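Local coordinates for extracellular protein containing a SCP domain (Bacillus anthracis, PDB 4IFA) that is of unknown function but is an extracellular protein of the SCP (CAP) superfamily, studied as a vaccine candidate in connection with virulence, at residues M221-D226 against D297-L302; S254-D259 against S267-T272; D49-M54 against V180-D185. All coordinates share one frame; numbering follows the deposited sequence.

Contact 1: residues M221-D226 against D297-L302; sequences MQQIFD and DGVAAL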
loop_
_atom_site.group_PDB
_atom_site.type_symbol
_atom_site.label_atom_id
_atom_site.label_comp_id
_atom_site.label_asym_id
_atom_site.label_seq_id
_atom_site.Cartn_x
_atom_site.Cartn_y
_atom_site.Cartn_z
HETATM N N MSE A 221 4.599 -8.531 -0.964
HETATM C CA MSE A 221 5.507 -8.715 0.174
HETATM C C MSE A 221 6.563 -7.606 0.269
HETATM O O MSE A 221 6.785 -7.035 1.353
HETATM C CB MSE A 221 6.220 -10.075 0.054
HETATM C CG MSE A 221 5.285 -11.224 0.319
HETATM SE SE MSE A 221 5.833 -12.943 -0.446
HETATM C CE MSE A 221 7.663 -12.962 0.324
ATOM N N GLN A 222 7.233 -7.300 -0.830
ATOM C CA GLN A 222 8.270 -6.264 -0.794
ATOM C C GLN A 222 7.669 -4.874 -0.600
ATOM O O GLN A 222 8.210 -4.055 0.121
ATOM C CB GLN A 222 9.150 -6.293 -2.041
ATOM C CG GLN A 222 10.280 -5.287 -1.931
ATOM C CD GLN A 222 11.286 -5.631 -0.866
ATOM O OE1 GLN A 222 11.587 -6.805 -0.634
ATOM N NE2 GLN A 222 11.840 -4.608 -0.233
ATOM N N GLN A 223 6.536 -4.604 -1.213
ATOM C CA GLN A 223 5.872 -3.288 -1.003
ATOM C C GLN A 223 5.508 -3.127 0.473
ATOM O O GLN A 223 5.756 -2.079 1.066
ATOM C CB GLN A 223 4.650 -3.108 -1.888
ATOM C CG GLN A 223 4.991 -3.076 -3.366
ATOM C CD GLN A 223 3.792 -3.026 -4.218
ATOM O OE1 GLN A 223 2.715 -2.597 -3.841
ATOM N NE2 GLN A 223 3.995 -3.425 -5.468
ATOM N N ILE A 224 4.917 -4.152 1.088
ATOM C CA ILE A 224 4.595 -4.035 2.503
ATOM C C ILE A 224 5.870 -3.770 3.295
ATOM O O ILE A 224 5.860 -2.976 4.256
ATOM C CB ILE A 224 3.840 -5.292 3.033
ATOM C CG1 ILE A 224 2.416 -5.297 2.493
ATOM C CG2 ILE A 224 3.853 -5.332 4.589
ATOM C CD1 ILE A 224 1.674 -6.654 2.694
ATOM N N PHE A 225 6.937 -4.496 3.022
ATOM C CA PHE A 225 8.205 -4.267 3.714
ATOM C C PHE A 225 8.712 -2.833 3.632
ATOM O O PHE A 225 8.940 -2.174 4.653
ATOM C CB PHE A 225 9.258 -5.265 3.241
ATOM C CG PHE A 225 10.610 -5.021 3.801
ATOM C CD1 PHE A 225 10.943 -5.424 5.110
ATOM C CD2 PHE A 225 11.577 -4.374 3.061
ATOM C CE1 PHE A 225 12.212 -5.175 5.635
ATOM C CE2 PHE A 225 12.841 -4.132 3.597
ATOM C CZ PHE A 225 13.154 -4.544 4.879
ATOM N N ASP A 226 8.852 -2.333 2.424
ATOM C CA ASP A 226 9.350 -0.971 2.254
ATOM C C ASP A 226 8.415 0.067 2.880
ATOM O O ASP A 226 8.879 1.034 3.498
ATOM C CB ASP A 226 9.517 -0.647 0.773
ATOM C CG ASP A 226 10.681 -1.327 0.140
ATOM O OD1 ASP A 226 11.672 -1.639 0.823
ATOM O OD2 ASP A 226 10.664 -1.521 -1.117
ATOM N N ASP A 297 -4.738 -5.134 -2.202
ATOM C CA ASP A 297 -3.313 -5.299 -2.360
ATOM C C ASP A 297 -2.570 -4.995 -1.075
ATOM O O ASP A 297 -3.191 -4.702 -0.053
ATOM C CB ASP A 297 -2.779 -4.513 -3.584
ATOM C CG ASP A 297 -2.935 -2.969 -3.462
ATOM O OD1 ASP A 297 -3.205 -2.472 -2.345
ATOM O OD2 ASP A 297 -2.727 -2.303 -4.498
ATOM N N GLY A 298 -1.245 -5.100 -1.109
ATOM C CA GLY A 298 -0.422 -4.905 0.080
ATOM C C GLY A 298 -0.528 -3.519 0.649
ATOM O O GLY A 298 -0.544 -3.357 1.886
ATOM N N VAL A 299 -0.555 -2.503 -0.206
ATOM C CA VAL A 299 -0.752 -1.110 0.202
ATOM C C VAL A 299 -2.015 -0.993 1.042
ATOM O O VAL A 299 -1.997 -0.412 2.133
ATOM C CB VAL A 299 -0.809 -0.174 -1.020
ATOM C CG1 VAL A 299 -1.297 1.229 -0.602
ATOM C CG2 VAL A 299 0.557 -0.114 -1.702
ATOM N N ALA A 300 -3.119 -1.584 0.581
ATOM C CA ALA A 300 -4.375 -1.521 1.309
ATOM C C ALA A 300 -4.321 -2.274 2.622
ATOM O O ALA A 300 -4.802 -1.781 3.679
ATOM C CB ALA A 300 -5.531 -2.059 0.423
ATOM N N ALA A 301 -3.707 -3.452 2.628
ATOM C CA ALA A 301 -3.571 -4.210 3.887
ATOM C C ALA A 301 -2.790 -3.445 4.917
ATOM O O ALA A 301 -3.189 -3.376 6.082
ATOM C CB ALA A 301 -2.892 -5.573 3.661
ATOM N N LEU A 302 -1.671 -2.863 4.523
ATOM C CA LEU A 302 -0.827 -2.126 5.474
ATOM C C LEU A 302 -1.585 -0.906 6.068
ATOM O O LEU A 302 -1.444 -0.576 7.274
ATOM C CB LEU A 302 0.487 -1.693 4.814
ATOM C CG LEU A 302 1.445 -0.898 5.672
ATOM C CD1 LEU A 302 1.864 -1.697 6.891
ATOM C CD2 LEU A 302 2.657 -0.556 4.812
#
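Ile-224 of helix 210-234 lays its CG1 branch over the backbone of Gly-298, at the start of helix 298-306. CG1 lies 3.6 Å from Gly-298 O, and CD1 rests 3.8 Å from Gly-298 CA. With CG1 anti to the carbonyl carbon (chi1 -72°), the longer branch runs toward the glycine, whose bare backbone suits so close an approach. The axes of the two short helical segments come within 9.0 Å and cross at -41°. Elsewhere the van der Waals contact is looser: the methyl CD2 of Leu-302 stands 4.1 Å from the carbonyl O of Ile-224, and the Leu-302 side chain continues onto Leu-227 and Thr-228.

Two polar side chains find their partners elsewhere. Gln-223 runs slantwise past Val-299, with OE1 3.9 Å from Val-299 CG2; its amide is bonded to Gln-93 and Glu-73. Asp-297, the N-cap of helix 298-306, accepts from Ala-300 N through OD1 at 3.1 Å, a place suited to a short carboxylate, while OD2 forms a salt bridge to Arg-181.

Between the segments the contact is thus van der Waals packing; Asn-220, also of helix 210-234, bonds Gly-298 N and ties the helix start to the same partner, whereas Gln-223 and Asp-297 engage other parts of the fold.

Contact 2: residues S254-D259 against S267-T272; sequences SKDMKD and SPTLGT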
loop_
_atom_site.group_PDB
_atom_site.type_symbol
_atom_site.label_atom_id
_atom_site.label_comp_id
_atom_site.label_asym_id
_atom_site.label_seq_id
_atom_site.Cartn_x
_atom_site.Cartn_y
_atom_site.Cartn_z
ATOM N N SER A 254 -0.028 -17.609 5.758
ATOM C CA SER A 254 -1.030 -17.063 4.845
ATOM C C SER A 254 -1.720 -18.174 4.034
ATOM O O SER A 254 -2.949 -18.185 3.865
ATOM C CB SER A 254 -0.365 -16.066 3.899
ATOM O OG SER A 254 -0.037 -14.869 4.614
ATOM N N LYS A 255 -0.922 -19.132 3.554
ATOM C CA LYS A 255 -1.440 -20.260 2.777
ATOM C C LYS A 255 -2.338 -21.159 3.636
ATOM O O LYS A 255 -3.397 -21.612 3.183
ATOM C CB LYS A 255 -0.291 -21.062 2.174
ATOM C CG LYS A 255 -0.721 -22.295 1.377
ATOM C CD LYS A 255 0.461 -22.875 0.650
ATOM C CE LYS A 255 0.243 -24.329 0.230
ATOM N NZ LYS A 255 -0.982 -24.619 -0.491
ATOM N N ASP A 256 -1.927 -21.408 4.873
ATOM C CA ASP A 256 -2.713 -22.248 5.800
ATOM C C ASP A 256 -4.087 -21.613 6.059
ATOM O O ASP A 256 -5.128 -22.272 6.006
ATOM C CB ASP A 256 -1.906 -22.430 7.080
ATOM C CG ASP A 256 -2.575 -23.317 8.098
ATOM O OD1 ASP A 256 -3.288 -24.270 7.694
ATOM O OD2 ASP A 256 -2.347 -23.085 9.307
HETATM N N MSE A 257 -4.108 -20.302 6.287
HETATM C CA MSE A 257 -5.390 -19.594 6.502
HETATM C C MSE A 257 -6.330 -19.687 5.309
HETATM O O MSE A 257 -7.525 -19.933 5.464
HETATM C CB MSE A 257 -5.149 -18.127 6.867
HETATM C CG MSE A 257 -4.552 -17.931 8.254
HETATM SE SE MSE A 257 -4.481 -16.050 8.796
HETATM C CE MSE A 257 -3.128 -15.478 7.552
ATOM N N LYS A 258 -5.778 -19.507 4.121
ATOM C CA LYS A 258 -6.565 -19.565 2.880
ATOM C C LYS A 258 -7.077 -20.976 2.673
ATOM O O LYS A 258 -8.283 -21.208 2.470
ATOM C CB LYS A 258 -5.662 -19.176 1.703
ATOM C CG LYS A 258 -6.198 -19.385 0.256
ATOM C CD LYS A 258 -7.131 -18.351 -0.183
ATOM C CE LYS A 258 -7.726 -18.627 -1.581
ATOM N NZ LYS A 258 -6.680 -18.590 -2.642
ATOM N N ASP A 259 -6.169 -21.941 2.755
ATOM C CA ASP A 259 -6.530 -23.345 2.471
ATOM C C ASP A 259 -7.517 -23.945 3.484
ATOM O O ASP A 259 -8.452 -24.676 3.107
ATOM C CB ASP A 259 -5.283 -24.222 2.475
ATOM C CG ASP A 259 -4.379 -24.032 1.246
ATOM O OD1 ASP A 259 -4.759 -23.353 0.278
ATOM O OD2 ASP A 259 -3.264 -24.641 1.284
ATOM N N SER A 267 -2.833 -21.561 14.371
ATOM C CA SER A 267 -3.213 -22.561 13.373
ATOM C C SER A 267 -3.780 -23.796 14.061
ATOM O O SER A 267 -3.099 -24.385 14.897
ATOM C CB SER A 267 -2.026 -22.980 12.531
ATOM O OG SER A 267 -2.359 -24.127 11.776
ATOM N N PRO A 268 -4.984 -24.252 13.662
ATOM C CA PRO A 268 -5.545 -25.440 14.283
ATOM C C PRO A 268 -4.599 -26.641 14.180
ATOM O O PRO A 268 -4.589 -27.490 15.090
ATOM C CB PRO A 268 -6.855 -25.658 13.493
ATOM C CG PRO A 268 -7.247 -24.291 13.046
ATOM C CD PRO A 268 -5.941 -23.619 12.734
ATOM N N THR A 269 -3.823 -26.735 13.097
ATOM C CA THR A 269 -2.914 -27.889 12.906
ATOM C C THR A 269 -1.410 -27.618 13.090
ATOM O O THR A 269 -0.646 -28.546 13.403
ATOM C CB THR A 269 -3.061 -28.481 11.499
ATOM O OG1 THR A 269 -2.695 -27.520 10.505
ATOM C CG2 THR A 269 -4.510 -28.975 11.264
ATOM N N LEU A 270 -0.979 -26.375 12.914
ATOM C CA LEU A 270 0.452 -26.028 12.962
ATOM C C LEU A 270 0.903 -25.148 14.129
ATOM O O LEU A 270 2.089 -24.781 14.205
ATOM C CB LEU A 270 0.884 -25.427 11.633
ATOM C CG LEU A 270 0.783 -26.404 10.457
ATOM C CD1 LEU A 270 0.686 -25.691 9.097
ATOM C CD2 LEU A 270 1.903 -27.435 10.465
ATOM N N GLY A 271 -0.019 -24.807 15.024
ATOM C CA GLY A 271 0.298 -24.102 16.261
ATOM C C GLY A 271 0.371 -22.585 16.261
ATOM O O GLY A 271 -0.227 -21.917 15.423
ATOM N N THR A 272 1.098 -22.051 17.241
ATOM C CA THR A 272 1.260 -20.648 17.495
ATOM C C THR A 272 2.334 -20.054 16.611
ATOM O O THR A 272 3.055 -20.758 15.876
ATOM C CB THR A 272 1.748 -20.439 18.958
ATOM O OG1 THR A 272 3.012 -21.100 19.118
ATOM C CG2 THR A 272 0.736 -21.055 19.986
HETATM O O HOH W 1 -4.570 -25.585 9.984
#
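Asp-256 reaches from helix 244-260 to the turn at Ser-267, and the tight part of the contact is concentrated there. Ser-267 OG donates to Asp-256 OD2 at 2.7 Å, using the syn lone pair of the carboxylate. The aspartate's CG is anti to its backbone N (chi1 -178°), which carries the acid away from the helix toward the serine. Ser-267 OG also accepts from Leu-270 N at 2.9 Å, completing an ST motif. A small hydroxyl suits this place because it can donate to the acid while receiving an N-H of its own turn.

The outer side is looser and partly bridged by solvent. One water donates to Asp-256 OD1 at 2.9 Å and to Ser-267 OG at 3.2 Å; it is also bonded to Thr-269 OG1, 2.7 Å away. Leu-270 leans across the acid, its CD1 4.0 Å from Asp-256 OD2, a modest apolar cover from an exposed residue.

Asn-260 and Tyr-262 give the carboxylate further hydrogen bonds, one to each oxygen. The contact thus holds the end of helix 244-260 against the connection to helix 273-279, while Met-257 packs on strand 331-338 and Ser-254 OG hydrogen-bonds Thr-333 on the same strand.

Contact 3: residues D49-M54 against V180-D185; sequences DTVLNM and VRYMDD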
loop_
_atom_site.group_PDB
_atom_site.type_symbol
_atom_site.label_atom_id
_atom_site.label_comp_id
_atom_site.label_asym_id
_atom_site.label_seq_id
_atom_site.Cartn_x
_atom_site.Cartn_y
_atom_site.Cartn_z
ATOM N N ASP A 49 7.556 17.630 -13.682
ATOM C CA ASP A 49 6.215 17.058 -13.661
ATOM C C ASP A 49 6.007 16.349 -12.327
ATOM O O ASP A 49 6.954 15.840 -11.712
ATOM C CB ASP A 49 6.030 16.026 -14.782
ATOM C CG ASP A 49 5.857 16.650 -16.144
ATOM O OD1 ASP A 49 5.944 17.890 -16.288
ATOM O OD2 ASP A 49 5.637 15.871 -17.087
ATOM N N THR A 50 4.759 16.345 -11.898
ATOM C CA THR A 50 4.364 15.659 -10.683
ATOM C C THR A 50 3.957 14.229 -11.029
ATOM O O THR A 50 3.759 13.886 -12.202
ATOM C CB THR A 50 3.138 16.310 -10.066
ATOM O OG1 THR A 50 2.097 16.277 -11.041
ATOM C CG2 THR A 50 3.415 17.793 -9.663
ATOM N N VAL A 51 3.832 13.397 -10.012
ATOM C CA VAL A 51 3.324 12.025 -10.173
ATOM C C VAL A 51 1.962 12.078 -10.873
ATOM O O VAL A 51 1.730 11.344 -11.837
ATOM C CB VAL A 51 3.182 11.332 -8.812
ATOM C CG1 VAL A 51 2.382 10.054 -8.939
ATOM C CG2 VAL A 51 4.538 11.106 -8.211
ATOM N N LEU A 52 1.052 12.933 -10.423
ATOM C CA LEU A 52 -0.276 13.033 -11.066
ATOM C C LEU A 52 -0.176 13.373 -12.551
ATOM O O LEU A 52 -0.947 12.820 -13.373
ATOM C CB LEU A 52 -1.190 14.022 -10.342
ATOM C CG LEU A 52 -2.555 14.233 -10.973
ATOM C CD1 LEU A 52 -3.334 12.922 -11.125
ATOM C CD2 LEU A 52 -3.318 15.221 -10.070
ATOM N N ASN A 53 0.750 14.271 -12.913
ATOM C CA ASN A 53 0.976 14.653 -14.325
ATOM C C ASN A 53 1.321 13.451 -15.199
ATOM O O ASN A 53 1.112 13.492 -16.415
ATOM C CB ASN A 53 2.154 15.659 -14.497
ATOM C CG ASN A 53 1.901 17.071 -13.960
ATOM O OD1 ASN A 53 2.889 17.792 -13.676
ATOM N ND2 ASN A 53 0.638 17.504 -13.862
HETATM N N MSE A 54 1.882 12.394 -14.602
HETATM C CA MSE A 54 2.251 11.202 -15.374
HETATM C C MSE A 54 1.044 10.310 -15.718
HETATM O O MSE A 54 1.085 9.526 -16.690
HETATM C CB MSE A 54 3.293 10.384 -14.622
HETATM C CG MSE A 54 4.454 11.207 -14.066
HETATM SE SE MSE A 54 5.430 12.138 -15.459
HETATM C CE MSE A 54 5.918 10.624 -16.090
ATOM N N VAL A 180 -1.072 8.636 -1.159
ATOM C CA VAL A 180 -2.069 9.024 -2.158
ATOM C C VAL A 180 -2.008 7.966 -3.264
ATOM O O VAL A 180 -0.941 7.719 -3.826
ATOM C CB VAL A 180 -1.781 10.405 -2.777
ATOM C CG1 VAL A 180 -2.793 10.739 -3.860
ATOM C CG2 VAL A 180 -1.803 11.503 -1.674
ATOM N N ARG A 181 -3.164 7.363 -3.561
ATOM C CA ARG A 181 -3.288 6.423 -4.674
ATOM C C ARG A 181 -4.098 7.058 -5.780
ATOM O O ARG A 181 -5.296 7.185 -5.666
ATOM C CB ARG A 181 -3.908 5.077 -4.235
ATOM C CG ARG A 181 -3.867 4.027 -5.321
ATOM C CD ARG A 181 -4.897 2.944 -5.080
ATOM N NE ARG A 181 -4.736 2.151 -3.859
ATOM C CZ ARG A 181 -4.111 0.980 -3.743
ATOM N NH1 ARG A 181 -3.461 0.445 -4.739
ATOM N NH2 ARG A 181 -4.116 0.346 -2.574
ATOM N N TYR A 182 -3.445 7.414 -6.894
ATOM C CA TYR A 182 -4.119 7.949 -8.041
ATOM C C TYR A 182 -4.576 6.776 -8.906
ATOM O O TYR A 182 -3.833 5.806 -9.043
ATOM C CB TYR A 182 -3.172 8.787 -8.887
ATOM C CG TYR A 182 -2.651 10.016 -8.156
ATOM C CD1 TYR A 182 -3.498 11.053 -7.831
ATOM C CD2 TYR A 182 -1.301 10.158 -7.844
ATOM C CE1 TYR A 182 -3.031 12.196 -7.165
ATOM C CE2 TYR A 182 -0.826 11.282 -7.223
ATOM C CZ TYR A 182 -1.674 12.314 -6.898
ATOM O OH TYR A 182 -1.176 13.435 -6.261
HETATM N N MSE A 183 -5.791 6.872 -9.426
HETATM C CA MSE A 183 -6.339 5.826 -10.297
HETATM C C MSE A 183 -7.183 6.387 -11.396
HETATM O O MSE A 183 -7.945 7.314 -11.159
HETATM C CB MSE A 183 -7.258 4.919 -9.473
HETATM C CG MSE A 183 -6.583 4.143 -8.365
HETATM SE SE MSE A 183 -7.892 3.077 -7.285
HETATM C CE MSE A 183 -8.501 4.541 -6.209
ATOM N N ASP A 184 -7.063 5.837 -12.604
ATOM C CA ASP A 184 -7.998 6.170 -13.678
ATOM C C ASP A 184 -9.322 5.404 -13.391
ATOM O O ASP A 184 -9.412 4.611 -12.434
ATOM C CB ASP A 184 -7.397 5.906 -15.093
ATOM C CG ASP A 184 -7.082 4.442 -15.376
ATOM O OD1 ASP A 184 -7.366 3.539 -14.555
ATOM O OD2 ASP A 184 -6.528 4.190 -16.472
ATOM N N ASP A 185 -10.367 5.668 -14.182
ATOM C CA ASP A 185 -11.667 5.028 -13.939
ATOM C C ASP A 185 -11.587 3.491 -13.920
ATOM O O ASP A 185 -12.137 2.829 -13.028
ATOM C CB ASP A 185 -12.670 5.396 -15.037
ATOM C CG ASP A 185 -13.112 6.870 -15.026
ATOM O OD1 ASP A 185 -12.773 7.657 -14.123
ATOM O OD2 ASP A 185 -13.857 7.235 -15.963
HETATM O O HOH W 2 1.256 14.259 -7.643
#
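Leu-52 lies over one face of the Tyr-182 ring, crossing it at about a right angle. Its CB makes a CH-pi contact 4.1 Å from the ring centroid, 20° off the normal, and its CD1 sits 3.8 Å from Tyr-182 CD1. Having CG anti to the backbone N (chi1 177°) brings CD1 over the same face as CB. The opposite face is covered by Val-180 CG1 from the same strand, placing the flat ring between two aliphatic groups.

Val-51 approaches obliquely: its CG1, anti to the backbone N at chi1 167°, comes within 3.8 Å of Tyr-182 CE2. Its beta-branched side chain also packs against Trp-66 and Val-106. Tyrosine suits this position because its ring fills the apolar layer while its hydroxyl meets a water 2.9 Å from OH; that water accepts from Leu-52 N.

Thr-50 and Asn-53 shape the turn carrying these side chains. Asn-53 N donates to Thr-50 OG1 at 3.1 Å, and Thr-50 N returns a bond to Asn-53 OD1. This capping box, a helix N-terminal motif, opens a short, weakly bonded helical turn, about 51-54, and sets it against strand 176-183 of the seven-stranded antiparallel sheet, in the region of the CAP-associated N-terminal family.

How the contacts relate
Along the chain contact 3 closes first; contact 1 then opens, and contact 2 falls wholly within the interval between its two segments. Contact 3 belongs to the seven-stranded antiparallel sheet, through strand 176-183. Contacts 1 and 2 lie in the SCP part, where helices 210-234 and 244-260 both pack on the sheet containing strands 322-328 and 331-338. Contact 1 is central, its centre about 21 Å from that of contact 2 and about 19 Å from that of contact 3, whereas those two lie about 38 Å apart on opposite sides of the chain's centre. The salt bridge between Arg-181 and Asp-297 joins contacts 3 and 1 directly, linking the N-terminal sheet to the SCP helices.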